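Local coordinates for nitroreductase family protein (Sphingopyxis sp., PDB 7DP1) that probably reduces the nitro groups of dinitroaniline herbicides, using FMN as bound cofactor and NADPH as electron source, at residues 59-62 with 63-67; 90-94 with 95-99. The protein carries 1 engineered substitution. One frame throughout, in Å; residues are numbered along the deposited sequence.

Contact 1 of 2, residues 59-62 with 63-67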
ATOM      1  N   THR A  59       5.018 -11.164 -20.452  1.00 46.46           N
ATOM      2  CA  THR A  59       3.933 -11.474 -21.366  1.00 46.68           C
ATOM      3  C   THR A  59       4.394 -12.527 -22.387  1.00 52.10           C
ATOM      4  O   THR A  59       5.574 -12.903 -22.421  1.00 53.57           O
ATOM      5  CB  THR A  59       3.433 -10.226 -22.110  1.00 48.60           C
ATOM      6  OG1 THR A  59       2.181 -10.517 -22.749  1.00 52.42           O
ATOM      7  CG2 THR A  59       4.456  -9.804 -23.177  1.00 45.00           C
ATOM      8  N   GLY A  60       3.453 -12.988 -23.210  1.00 48.68           N
ATOM      9  CA  GLY A  60       3.725 -13.971 -24.237  1.00 51.54           C
ATOM     10  C   GLY A  60       4.459 -15.193 -23.708  1.00 60.34           C
ATOM     11  O   GLY A  60       4.112 -15.720 -22.651  1.00 54.47           O
ATOM     12  N   GLU A  61       5.517 -15.589 -24.416  1.00 56.22           N
ATOM     13  CA  GLU A  61       6.273 -16.822 -24.164  1.00 67.35           C
ATOM     14  C   GLU A  61       6.930 -16.872 -22.781  1.00 61.43           C
ATOM     15  O   GLU A  61       7.010 -17.939 -22.160  1.00 55.29           O
ATOM     16  CB  GLU A  61       7.344 -16.984 -25.252  1.00 82.28           C
ATOM     17  CG  GLU A  61       8.704 -17.505 -24.777  1.00 96.93           C
ATOM     18  CD  GLU A  61       8.684 -18.947 -24.277  1.00110.83           C
ATOM     19  OE1 GLU A  61       7.702 -19.674 -24.550  1.00116.49           O
ATOM     20  OE2 GLU A  61       9.654 -19.344 -23.593  1.00113.61           O
ATOM     21  N   ARG A  62       7.431 -15.728 -22.323  1.00 59.59           N
ATOM     22  CA  ARG A  62       8.052 -15.632 -21.004  1.00 58.26           C
ATOM     23  C   ARG A  62       7.026 -15.904 -19.917  1.00 49.35           C
ATOM     24  O   ARG A  62       7.250 -16.684 -18.989  1.00 50.62           O
ATOM     25  CB  ARG A  62       8.663 -14.250 -20.807  1.00 55.58           C
ATOM     26  CG  ARG A  62       9.765 -13.941 -21.816  1.00 67.46           C
ATOM     27  CD  ARG A  62      10.984 -14.812 -21.587  1.00 71.96           C
ATOM     28  NE  ARG A  62      11.388 -14.772 -20.189  1.00 79.51           N
ATOM     29  CZ  ARG A  62      11.307 -15.806 -19.362  1.00 81.34           C
ATOM     30  NH1 ARG A  62      10.842 -16.971 -19.796  1.00 81.06           N
ATOM     31  NH2 ARG A  62      11.690 -15.668 -18.101  1.00 79.56           N
ATOM     32  N   TRP A  63       5.887 -15.244 -20.059  1.00 46.75           N
ATOM     33  CA  TRP A  63       4.762 -15.409 -19.165  1.00 52.50           C
ATOM     34  C   TRP A  63       4.314 -16.879 -19.236  1.00 57.97           C
ATOM     35  O   TRP A  63       3.853 -17.444 -18.246  1.00 56.90           O
ATOM     36  CB  TRP A  63       3.674 -14.400 -19.548  1.00 41.23           C
ATOM     37  CG  TRP A  63       2.299 -14.509 -18.946  1.00 45.06           C
ATOM     38  CD1 TRP A  63       1.126 -14.194 -19.575  1.00 52.04           C
ATOM     39  CD2 TRP A  63       1.935 -14.930 -17.619  1.00 44.75           C
ATOM     40  NE1 TRP A  63       0.062 -14.396 -18.733  1.00 62.33           N
ATOM     41  CE2 TRP A  63       0.527 -14.853 -17.529  1.00 55.15           C
ATOM     42  CE3 TRP A  63       2.652 -15.375 -16.511  1.00 43.94           C
ATOM     43  CZ2 TRP A  63      -0.172 -15.205 -16.373  1.00 48.97           C
ATOM     44  CZ3 TRP A  63       1.958 -15.734 -15.370  1.00 40.54           C
ATOM     45  CH2 TRP A  63       0.560 -15.651 -15.311  1.00 44.44           C
ATOM     46  N   GLN A  64       4.496 -17.517 -20.390  1.00 46.23           N
ATOM     47  CA  GLN A  64       4.174 -18.948 -20.484  1.00 52.81           C
ATOM     48  C   GLN A  64       5.197 -19.836 -19.772  1.00 52.01           C
ATOM     49  O   GLN A  64       4.837 -20.869 -19.208  1.00 61.42           O
ATOM     50  CB  GLN A  64       4.085 -19.394 -21.953  1.00 66.34           C
ATOM     51  CG  GLN A  64       2.676 -19.549 -22.471  1.00 73.80           C
ATOM     52  CD  GLN A  64       1.906 -20.611 -21.721  1.00 79.66           C
ATOM     53  OE1 GLN A  64       2.450 -21.657 -21.372  1.00 80.41           O
ATOM     54  NE2 GLN A  64       0.632 -20.343 -21.461  1.00 81.01           N
ATOM     55  N   ALA A  65       6.469 -19.451 -19.810  1.00 54.40           N
ATOM     56  CA  ALA A  65       7.510 -20.195 -19.104  1.00 58.67           C
ATOM     57  C   ALA A  65       7.276 -20.169 -17.582  1.00 52.30           C
ATOM     58  O   ALA A  65       7.358 -21.205 -16.914  1.00 49.48           O
ATOM     59  CB  ALA A  65       8.883 -19.651 -19.451  1.00 51.71           C
ATOM     60  N   VAL A  66       6.990 -18.994 -17.034  1.00 46.26           N
ATOM     61  CA  VAL A  66       6.716 -18.896 -15.599  1.00 45.13           C
ATOM     62  C   VAL A  66       5.570 -19.825 -15.236  1.00 48.67           C
ATOM     63  O   VAL A  66       5.641 -20.541 -14.240  1.00 53.60           O
ATOM     64  CB  VAL A  66       6.371 -17.449 -15.157  1.00 47.36           C
ATOM     65  CG1 VAL A  66       6.084 -17.382 -13.653  1.00 36.83           C
ATOM     66  CG2 VAL A  66       7.484 -16.501 -15.548  1.00 47.74           C
ATOM     67  N   GLN A  67       4.542 -19.856 -16.078  1.00 46.26           N
ATOM     68  CA  GLN A  67       3.384 -20.704 -15.816  1.00 52.60           C
ATOM     69  C   GLN A  67       3.721 -22.184 -15.765  1.00 54.36           C
ATOM     70  O   GLN A  67       3.207 -22.906 -14.909  1.00 55.97           O
ATOM     71  CB  GLN A  67       2.302 -20.455 -16.864  1.00 48.45           C
ATOM     72  CG  GLN A  67       1.516 -19.166 -16.603  1.00 51.38           C
ATOM     73  CD  GLN A  67       0.569 -18.821 -17.734  1.00 62.79           C
ATOM     74  OE1 GLN A  67      -0.566 -19.289 -17.770  1.00 63.92           O
ATOM     75  NE2 GLN A  67       1.032 -18.001 -18.667  1.00 70.46           N
TER

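Contact 2 of 2, residues 90-94 with 95-99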
ATOM      1  N   ARG A  90       0.043 -16.771  10.482  1.00 66.49           N
ATOM      2  CA  ARG A  90      -0.188 -18.033  11.172  1.00 78.93           C
ATOM      3  C   ARG A  90      -0.944 -17.816  12.470  1.00 82.93           C
ATOM      4  O   ARG A  90      -0.529 -17.019  13.311  1.00 79.83           O
ATOM      5  CB  ARG A  90       1.134 -18.761  11.438  1.00 83.92           C
ATOM      6  CG  ARG A  90       1.711 -19.485  10.223  1.00 86.84           C
ATOM      7  CD  ARG A  90       2.816 -20.432  10.663  1.00 95.16           C
ATOM      8  NE  ARG A  90       3.857 -19.699  11.381  1.00101.33           N
ATOM      9  CZ  ARG A  90       4.941 -19.179  10.817  1.00102.25           C
ATOM     10  NH1 ARG A  90       5.821 -18.513  11.557  1.00100.86           N
ATOM     11  NH2 ARG A  90       5.157 -19.344   9.520  1.00103.87           N
ATOM     12  N   GLY A  91      -2.055 -18.532  12.626  1.00 87.62           N
ATOM     13  CA  GLY A  91      -2.893 -18.373  13.800  1.00 93.74           C
ATOM     14  C   GLY A  91      -3.855 -17.215  13.626  1.00 90.80           C
ATOM     15  O   GLY A  91      -4.285 -16.605  14.606  1.00 94.12           O
ATOM     16  N   LEU A  92      -4.188 -16.910  12.375  1.00 88.64           N
ATOM     17  CA  LEU A  92      -5.170 -15.875  12.083  1.00 76.58           C
ATOM     18  C   LEU A  92      -6.526 -16.135  12.754  1.00 76.73           C
ATOM     19  O   LEU A  92      -7.193 -17.139  12.497  1.00 79.42           O
ATOM     20  CB  LEU A  92      -5.335 -15.750  10.572  1.00 69.59           C
ATOM     21  CG  LEU A  92      -6.179 -14.609  10.013  1.00 66.46           C
ATOM     22  CD1 LEU A  92      -5.598 -13.271  10.434  1.00 54.48           C
ATOM     23  CD2 LEU A  92      -6.259 -14.735   8.496  1.00 62.39           C
ATOM     24  N   THR A  93      -6.900 -15.203  13.626  1.00 65.95           N
ATOM     25  CA  THR A  93      -8.163 -15.209  14.359  1.00 74.52           C
ATOM     26  C   THR A  93      -9.261 -14.341  13.746  1.00 80.21           C
ATOM     27  O   THR A  93      -9.034 -13.629  12.763  1.00 78.83           O
ATOM     28  CB  THR A  93      -7.957 -14.739  15.816  1.00 71.19           C
ATOM     29  OG1 THR A  93      -7.440 -13.400  15.812  1.00 68.52           O
ATOM     30  CG2 THR A  93      -6.978 -15.640  16.540  1.00 66.91           C
ATOM     31  N   ASP A  94     -10.457 -14.428  14.334  1.00 77.90           N
ATOM     32  CA  ASP A  94     -11.554 -13.520  14.005  1.00 77.31           C
ATOM     33  C   ASP A  94     -11.170 -12.150  14.563  1.00 76.81           C
ATOM     34  O   ASP A  94     -10.382 -12.076  15.509  1.00 82.96           O
ATOM     35  CB  ASP A  94     -12.881 -13.979  14.624  1.00 77.34           C
ATOM     36  CG  ASP A  94     -13.624 -14.964  13.757  1.00 75.88           C
ATOM     37  OD1 ASP A  94     -13.625 -14.801  12.517  1.00 75.72           O
ATOM     38  OD2 ASP A  94     -14.222 -15.898  14.319  1.00 78.13           O
ATOM     39  N   PRO A  95     -11.725 -11.057  14.008  1.00 76.52           N
ATOM     40  CA  PRO A  95     -12.675 -10.888  12.901  1.00 70.64           C
ATOM     41  C   PRO A  95     -12.100 -11.270  11.548  1.00 56.07           C
ATOM     42  O   PRO A  95     -12.841 -11.580  10.618  1.00 57.70           O
ATOM     43  CB  PRO A  95     -12.982  -9.389  12.937  1.00 71.35           C
ATOM     44  CG  PRO A  95     -11.721  -8.785  13.432  1.00 71.29           C
ATOM     45  CD  PRO A  95     -11.234  -9.752  14.487  1.00 75.73           C
ATOM     46  N   TRP A  96     -10.779 -11.260  11.460  1.00 56.59           N
ATOM     47  CA  TRP A  96     -10.099 -11.362  10.182  1.00 65.99           C
ATOM     48  C   TRP A  96     -10.384 -12.666   9.462  1.00 69.84           C
ATOM     49  O   TRP A  96     -10.591 -12.677   8.251  1.00 68.12           O
ATOM     50  CB  TRP A  96      -8.592 -11.208  10.391  1.00 65.20           C
ATOM     51  CG  TRP A  96      -8.256  -9.883  10.947  1.00 55.54           C
ATOM     52  CD1 TRP A  96      -8.284  -8.685  10.301  1.00 51.15           C
ATOM     53  CD2 TRP A  96      -7.876  -9.605  12.299  1.00 55.94           C
ATOM     54  NE1 TRP A  96      -7.937  -7.677  11.166  1.00 49.12           N
ATOM     55  CE2 TRP A  96      -7.676  -8.216  12.398  1.00 50.36           C
ATOM     56  CE3 TRP A  96      -7.673 -10.398  13.432  1.00 66.40           C
ATOM     57  CZ2 TRP A  96      -7.281  -7.601  13.587  1.00 55.23           C
ATOM     58  CZ3 TRP A  96      -7.287  -9.787  14.612  1.00 68.67           C
ATOM     59  CH2 TRP A  96      -7.094  -8.400  14.680  1.00 57.93           C
ATOM     60  N   ASP A  97     -10.418 -13.771  10.188  1.00 72.74           N
ATOM     61  CA  ASP A  97     -10.512 -15.032   9.487  1.00 74.75           C
ATOM     62  C   ASP A  97     -11.891 -15.193   8.833  1.00 64.42           C
ATOM     63  O   ASP A  97     -11.988 -15.756   7.747  1.00 59.53           O
ATOM     64  CB  ASP A  97     -10.219 -16.188  10.443  1.00 87.47           C
ATOM     65  CG  ASP A  97      -9.901 -17.471   9.712  1.00 96.52           C
ATOM     66  OD1 ASP A  97      -8.836 -17.517   9.054  1.00 94.47           O
ATOM     67  OD2 ASP A  97     -10.703 -18.428   9.800  1.00102.28           O
ATOM     68  N   SER A  98     -12.938 -14.633   9.433  1.00 67.74           N
ATOM     69  CA  SER A  98     -14.260 -14.714   8.810  1.00 67.76           C
ATOM     70  C   SER A  98     -14.336 -13.871   7.532  1.00 64.20           C
ATOM     71  O   SER A  98     -15.043 -14.220   6.591  1.00 62.42           O
ATOM     72  CB  SER A  98     -15.361 -14.297   9.798  1.00 76.56           C
ATOM     73  OG  SER A  98     -15.219 -12.954  10.232  1.00 83.44           O
ATOM     74  N   ARG A  99     -13.539 -12.808   7.468  1.00 62.45           N
ATOM     75  CA  ARG A  99     -13.559 -11.914   6.315  1.00 61.93           C
ATOM     76  C   ARG A  99     -13.162 -12.613   5.012  1.00 62.53           C
ATOM     77  O   ARG A  99     -13.844 -12.464   3.996  1.00 62.94           O
ATOM     78  CB  ARG A  99     -12.638 -10.716   6.571  1.00 58.19           C
ATOM     79  CG  ARG A  99     -13.085  -9.857   7.753  1.00 59.01           C
ATOM     80  CD  ARG A  99     -12.105  -8.716   8.058  1.00 60.16           C
ATOM     81  NE  ARG A  99     -12.496  -7.986   9.269  1.00 70.29           N
ATOM     82  CZ  ARG A  99     -11.957  -6.840   9.686  1.00 71.88           C
ATOM     83  NH1 ARG A  99     -10.970  -6.264   9.004  1.00 70.72           N
ATOM     84  NH2 ARG A  99     -12.394  -6.283  10.810  1.00 70.11           N
TER

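Contact 1 of 2, residues 59-62 with 63-67
Trp63 opens the run with a weak backbone hydrogen bond: its N donates to Thr59 O across 3.3 Å. Its CB lies 3.4 Å from Gly60 O, while CG stands anti to the backbone N (chi1 169°) and carries the indole toward the sheet. There NE1 gives its hydrogen to Ala134 O and the ring packs on Met137 of strand 136-143. Gln64 follows with a stronger link, N to Gly60 O at 2.9 Å; its CB touches Glu61 O. Near Gly60, at positive phi (51°), the chain turns from strand 54-59, outermost within this chain's sheet, into helix 60-74. Thr59 also forms backbone hydrogen bonds to the second subunit, consistent with the swapped C-terminal arm of nitroreductase-family dimers.

Ala65 N binds Glu61 O at 2.8 Å. Its methyl faces the preceding turn and meets Arg62: CB sits at the edge of the guanidinium, near its plane, 3.3 Å from NH1. Bends at chi2 and chi3 bring NH1 of the arginine round beside the alanine. NE is taken by Gln229 OE1 of the second subunit, and NH2 reaches Glu188 O weakly. Val66 N donates to Arg62 O at 3.0 Å, and CG2 rests against the same oxygen; the side chain also touches Phe139 of strand 136-143. Gln67 folds its amide over one face of the Trp63 indole, NE2 3.3 Å above the ring centre. The same NE2 donates to Trp63 O at 2.9 Å, from above the carbonyl plane, which fixes how the amide is turned.

Contact 2 of 2, residues 90-94 with 95-99
The peptide between Asp94 and Pro95 is cis, drawing their CA atoms to 3.1 Å, and past this bend Asp97 N donates to Thr93 O at 2.9 Å.

Leu92 meets Trp96 and Asp97 with both methyls. CG lies anti to the backbone N (chi1 -172°), which sends CD1 against Trp96 CB at 3.6 Å, the two side chains crossing at about a right angle, and brings CD2 to 3.8 Å from Asp97 OD1. An alanine here would lose both methyls and is likely to open a gap beside Trp96 CB and strip away the packing on Leu50 of the second subunit. Thr93 lies alongside Trp96, with OG1 at the indole edge, in plane, 3.8 Å from CZ3; that hydroxyl donates to Asp94 O. Pro95 comes from another direction, its CD over one face of the same ring, toward the rim.

Asp94 turns its carboxylate to the first helical turn, where OD1 accepts a weak hydrogen bond from Ser98 N at 3.2 Å and also touches Ser98 CB. Ser98 OG itself donates to Pro95 O at 2.8 Å. Asp97 OD1 forms a salt bridge with Arg100 NH2. Two acids at the amino end of a helix are probably eased by its dipole. Backbone angles at Asp94 and Pro95 come near those of a type VIb cis-proline turn, which here carries a surface loop into helix 96-109.

How the contacts relate
Contact 1 and contact 2 lie on opposite sides of the chain's centre, 35 Å apart between centres and about 23 Å between nearest atoms, so they do not touch. In sequence they are in series, near the beginnings of the successive helices 60-74 and 96-109. What they share is the dimer: 59-62 borders the C-terminal residues of the second subunit, and Arg99 in contact 2 hydrogen-bonds Leu50 O there and packs on Asn49 of that subunit, a residue of the flavin pocket. Neither reaches the cofactor closely: the Trp63 side chain is about 11 Å and that of Leu92 about 12 Å from a bound FMN.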